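Local coordinates for protein thiol-activated cytolysin (Desulfobulbus propionicus, PDB 6NAL) that probably forms pores in cholesterol-containing membranes, as a cytolysin from a Gram-negative bacterium that belongs to the thiol-activated, cholesterol-dependent family of bacterial toxins, at residues Pro18-Gly26 and Val78-Gly86. Numbering follows the deposited sequence.
Sequences PKTVMVFNG and VASNDLLDG
Met22 and Asn81 make the closest backbone approach, with CA atoms 5.1 Å apart, where the irregular chain 18-26 passes over the short, weakly bonded helix 81-84; Phe24 lies across from Leu84, CA to CA 6.7 Å. One hydrogen bond joins the two segments: Val23 N donates to Asn81 OD1 over 3.1 Å. Its N-H...O angle of 168° and C=O...N angle of 166° show a nearly straight bond that reaches the oxygen almost end-on. With CG beside its own backbone N (chi1 -74°), the Asn81 side chain brings this oxygen up to the loop. Met22, a selenomethionine, and Leu84 supply nearly half of the 387 Å² buried surface. In Met22, CG stands beside the backbone N and the chain runs on extended through chi2, which places SE 3.3 Å from Ser80 O. Its CG lies 4.2 Å from Ala79 CB. SE also meets Leu83 CD2 at 3.9 Å. Leu84 makes its closest approach through CD1, 3.4 Å from Val23 O and also near Phe24 N and Met22 CB. Both ends of the helix are defined: Ser80 OG accepts from Asp82 N as N-cap, and Gly86, at positive phi, is the C' residue of a Schellman motif. The contact thus packs the loop between helix 2-12 and strand 37-41 onto the short helix that follows strand 76-78. Met22, Ala79 and Leu83 all touch Leu233 of strand 232-250, while Phe24 packs edge-to-face with Phe59 and touches Met160 of helix 156-163.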
ATOM      1  N   PRO A  18      -5.988  25.482 -32.613  1.00 65.24           N
ATOM      2  CA  PRO A  18      -6.784  24.244 -32.664  1.00 67.83           C
ATOM      3  C   PRO A  18      -6.904  23.550 -31.318  1.00 71.76           C
ATOM      4  O   PRO A  18      -7.942  22.931 -31.055  1.00 64.68           O
ATOM      5  CB  PRO A  18      -6.032  23.373 -33.685  1.00 64.32           C
ATOM      6  CG  PRO A  18      -5.306  24.341 -34.562  1.00 57.06           C
ATOM      7  CD  PRO A  18      -4.918  25.490 -33.633  1.00 61.29           C
ATOM      8  N   LYS A  19      -5.894  23.655 -30.445  1.00 65.90           N
ATOM      9  CA  LYS A  19      -5.892  22.860 -29.225  1.00 66.45           C
ATOM     10  C   LYS A  19      -6.826  23.383 -28.151  1.00 59.32           C
ATOM     11  O   LYS A  19      -7.298  22.579 -27.348  1.00 62.74           O
ATOM     12  CB  LYS A  19      -4.480  22.772 -28.668  1.00 72.18           C
ATOM     13  CG  LYS A  19      -3.536  21.995 -29.575  1.00 82.88           C
ATOM     14  CD  LYS A  19      -2.219  22.722 -29.802  1.00 88.17           C
ATOM     15  CE  LYS A  19      -1.306  21.916 -30.737  1.00 77.00           C
ATOM     16  NZ  LYS A  19      -0.528  20.853 -30.020  1.00 83.00           N
ATOM     17  N   THR A  20      -7.182  24.666 -28.166  1.00 55.42           N
ATOM     18  CA  THR A  20      -7.933  25.246 -27.064  1.00 56.33           C
ATOM     19  C   THR A  20      -9.345  25.699 -27.415  1.00 53.15           C
ATOM     20  O   THR A  20     -10.019  26.288 -26.569  1.00 56.93           O
ATOM     21  CB  THR A  20      -7.165  26.434 -26.490  1.00 59.28           C
ATOM     22  OG1 THR A  20      -7.219  27.527 -27.409  1.00 59.44           O
ATOM     23  CG2 THR A  20      -5.719  26.060 -26.226  1.00 62.31           C
ATOM     24  N   VAL A  21      -9.834  25.440 -28.614  1.00 51.26           N
ATOM     25  CA  VAL A  21     -11.153  25.975 -28.937  1.00 57.66           C
ATOM     26  C   VAL A  21     -12.269  25.107 -28.347  1.00 54.09           C
ATOM     27  O   VAL A  21     -13.294  25.622 -27.895  1.00 52.10           O
ATOM     28  CB  VAL A  21     -11.290  26.167 -30.464  1.00 54.22           C
ATOM     29  CG1 VAL A  21     -11.335  24.859 -31.186  1.00 49.55           C
ATOM     30  CG2 VAL A  21     -12.530  26.936 -30.766  1.00 60.61           C
HETATM   31  N   MSE A  22     -12.118  23.787 -28.344  1.00 60.39           N
HETATM   32  CA  MSE A  22     -12.952  22.957 -27.468  1.00 54.80           C
HETATM   33  C   MSE A  22     -12.011  22.293 -26.429  1.00 49.25           C
HETATM   34  O   MSE A  22     -10.858  21.940 -26.726  1.00 49.89           O
HETATM   35  CB  MSE A  22     -13.741  21.922 -28.244  1.00 51.79           C
HETATM   36  CG  MSE A  22     -14.625  22.469 -29.358  1.00 55.45           C
HETATM   37 SE   MSE A  22     -15.514  20.896 -30.195  0.62 52.88          SE
HETATM   38  CE  MSE A  22     -14.429  20.264 -31.446  1.00 50.61           C
ATOM     39  N   VAL A  23     -12.499  22.173 -25.194  1.00 55.25           N
ATOM     40  CA  VAL A  23     -11.724  21.609 -24.086  1.00 44.12           C
ATOM     41  C   VAL A  23     -12.620  20.704 -23.254  1.00 47.70           C
ATOM     42  O   VAL A  23     -13.707  21.115 -22.833  1.00 43.56           O
ATOM     43  CB  VAL A  23     -11.131  22.703 -23.181  1.00 48.47           C
ATOM     44  CG1 VAL A  23     -12.243  23.542 -22.653  1.00 55.41           C
ATOM     45  CG2 VAL A  23     -10.344  22.071 -21.995  1.00 49.33           C
ATOM     46  N   PHE A  24     -12.169  19.470 -23.011  1.00 45.05           N
ATOM     47  CA  PHE A  24     -12.886  18.594 -22.097  1.00 47.38           C
ATOM     48  C   PHE A  24     -12.867  19.241 -20.724  1.00 46.20           C
ATOM     49  O   PHE A  24     -11.840  19.789 -20.299  1.00 39.05           O
ATOM     50  CB  PHE A  24     -12.238  17.196 -22.040  1.00 41.49           C
ATOM     51  CG  PHE A  24     -13.022  16.217 -21.250  1.00 41.24           C
ATOM     52  CD1 PHE A  24     -14.100  15.543 -21.807  1.00 41.70           C
ATOM     53  CD2 PHE A  24     -12.697  15.980 -19.909  1.00 36.79           C
ATOM     54  CE1 PHE A  24     -14.844  14.622 -21.037  1.00 50.52           C
ATOM     55  CE2 PHE A  24     -13.440  15.063 -19.134  1.00 39.04           C
ATOM     56  CZ  PHE A  24     -14.501  14.387 -19.686  1.00 48.42           C
ATOM     57  N   ASN A  25     -13.984  19.167 -20.011  1.00 39.73           N
ATOM     58  CA  ASN A  25     -13.944  19.576 -18.620  1.00 57.62           C
ATOM     59  C   ASN A  25     -14.329  18.444 -17.684  1.00 53.95           C
ATOM     60  O   ASN A  25     -15.473  17.967 -17.702  1.00 51.85           O
ATOM     61  CB  ASN A  25     -14.834  20.759 -18.325  1.00 57.47           C
ATOM     62  CG  ASN A  25     -14.752  21.148 -16.864  1.00 62.46           C
ATOM     63  OD1 ASN A  25     -13.650  21.395 -16.292  1.00 67.45           O
ATOM     64  ND2 ASN A  25     -15.915  21.131 -16.219  1.00 58.47           N
ATOM     65  N   GLY A  26     -13.376  18.042 -16.843  1.00 50.21           N
ATOM     66  CA  GLY A  26     -13.593  16.956 -15.931  1.00 43.68           C
ATOM     67  C   GLY A  26     -13.913  17.477 -14.554  1.00 46.01           C
ATOM     68  O   GLY A  26     -13.890  18.670 -14.287  1.00 44.75           O
ATOM     69  N   VAL A  78     -20.521  23.722 -36.112  1.00 31.61           N
ATOM     70  CA  VAL A  78     -19.758  24.804 -35.479  1.00 40.67           C
ATOM     71  C   VAL A  78     -19.100  24.268 -34.202  1.00 35.72           C
ATOM     72  O   VAL A  78     -19.759  23.710 -33.318  1.00 37.23           O
ATOM     73  CB  VAL A  78     -20.598  26.078 -35.208  1.00 47.63           C
ATOM     74  CG1 VAL A  78     -21.483  26.445 -36.417  1.00 54.16           C
ATOM     75  CG2 VAL A  78     -21.436  25.985 -33.955  1.00 54.99           C
ATOM     76  N   ALA A  79     -17.791  24.416 -34.118  1.00 41.08           N
ATOM     77  CA  ALA A  79     -17.070  23.903 -32.957  1.00 43.20           C
ATOM     78  C   ALA A  79     -17.549  24.622 -31.705  1.00 48.00           C
ATOM     79  O   ALA A  79     -17.795  25.840 -31.707  1.00 47.41           O
ATOM     80  CB  ALA A  79     -15.568  24.082 -33.150  1.00 43.15           C
ATOM     81  N   SER A  80     -17.693  23.864 -30.635  1.00 48.09           N
ATOM     82  CA  SER A  80     -18.344  24.363 -29.434  1.00 51.00           C
ATOM     83  C   SER A  80     -18.119  23.346 -28.333  1.00 52.89           C
ATOM     84  O   SER A  80     -18.168  22.133 -28.593  1.00 45.79           O
ATOM     85  CB  SER A  80     -19.841  24.556 -29.669  1.00 41.43           C
ATOM     86  OG  SER A  80     -20.462  24.758 -28.441  1.00 52.07           O
ATOM     87  N   ASN A  81     -17.909  23.828 -27.108  1.00 41.19           N
ATOM     88  CA  ASN A  81     -17.817  22.899 -25.999  1.00 49.32           C
ATOM     89  C   ASN A  81     -19.047  22.019 -25.912  1.00 53.37           C
ATOM     90  O   ASN A  81     -18.971  20.897 -25.412  1.00 48.28           O
ATOM     91  CB  ASN A  81     -17.615  23.640 -24.700  1.00 52.13           C
ATOM     92  CG  ASN A  81     -16.243  24.160 -24.586  1.00 50.12           C
ATOM     93  OD1 ASN A  81     -15.273  23.467 -24.909  1.00 48.52           O
ATOM     94  ND2 ASN A  81     -16.129  25.398 -24.151  1.00 57.62           N
ATOM     95  N   ASP A  82     -20.193  22.494 -26.384  1.00 47.22           N
ATOM     96  CA  ASP A  82     -21.392  21.665 -26.277  1.00 48.12           C
ATOM     97  C   ASP A  82     -21.357  20.433 -27.204  1.00 52.89           C
ATOM     98  O   ASP A  82     -22.093  19.465 -26.961  1.00 45.96           O
ATOM     99  CB  ASP A  82     -22.595  22.589 -26.476  1.00 54.25           C
ATOM    100  CG  ASP A  82     -22.627  23.746 -25.401  1.00 71.44           C
ATOM    101  OD1 ASP A  82     -21.896  24.757 -25.551  1.00 72.32           O
ATOM    102  OD2 ASP A  82     -23.354  23.638 -24.388  1.00 68.02           O
ATOM    103  N   LEU A  83     -20.449  20.389 -28.184  1.00 37.86           N
ATOM    104  CA  LEU A  83     -20.180  19.138 -28.882  1.00 45.26           C
ATOM    105  C   LEU A  83     -19.646  18.051 -27.917  1.00 45.84           C
ATOM    106  O   LEU A  83     -20.109  16.899 -27.944  1.00 42.27           O
ATOM    107  CB  LEU A  83     -19.223  19.452 -30.040  1.00 41.92           C
ATOM    108  CG  LEU A  83     -18.800  18.306 -30.947  1.00 46.32           C
ATOM    109  CD1 LEU A  83     -18.511  18.829 -32.322  1.00 45.73           C
ATOM    110  CD2 LEU A  83     -17.578  17.594 -30.411  1.00 43.03           C
ATOM    111  N   LEU A  84     -18.728  18.401 -27.013  1.00 42.84           N
ATOM    112  CA  LEU A  84     -18.187  17.388 -26.093  1.00 45.39           C
ATOM    113  C   LEU A  84     -19.261  16.853 -25.155  1.00 48.19           C
ATOM    114  O   LEU A  84     -19.189  15.692 -24.733  1.00 47.09           O
ATOM    115  CB  LEU A  84     -17.024  17.965 -25.279  1.00 32.06           C
ATOM    116  CG  LEU A  84     -15.935  18.607 -26.145  1.00 44.53           C
ATOM    117  CD1 LEU A  84     -14.779  19.107 -25.305  1.00 47.27           C
ATOM    118  CD2 LEU A  84     -15.412  17.688 -27.260  1.00 42.94           C
ATOM    119  N   ASP A  85     -20.255  17.682 -24.813  1.00 48.07           N
ATOM    120  CA  ASP A  85     -21.368  17.315 -23.935  1.00 46.30           C
ATOM    121  C   ASP A  85     -22.516  16.619 -24.670  1.00 49.44           C
ATOM    122  O   ASP A  85     -23.619  16.510 -24.112  1.00 48.52           O
ATOM    123  CB  ASP A  85     -21.943  18.569 -23.224  1.00 54.05           C
ATOM    124  CG  ASP A  85     -20.847  19.468 -22.567  1.00 62.80           C
ATOM    125  OD1 ASP A  85     -19.892  18.915 -21.968  1.00 71.90           O
ATOM    126  OD2 ASP A  85     -20.949  20.728 -22.636  1.00 61.36           O
ATOM    127  N   GLY A  86     -22.326  16.228 -25.931  1.00 48.25           N
ATOM    128  CA  GLY A  86     -23.376  15.505 -26.638  1.00 41.57           C
ATOM    129  C   GLY A  86     -24.433  16.321 -27.349  1.00 48.89           C
ATOM    130  O   GLY A  86     -25.494  15.754 -27.696  1.00 39.13           O
TER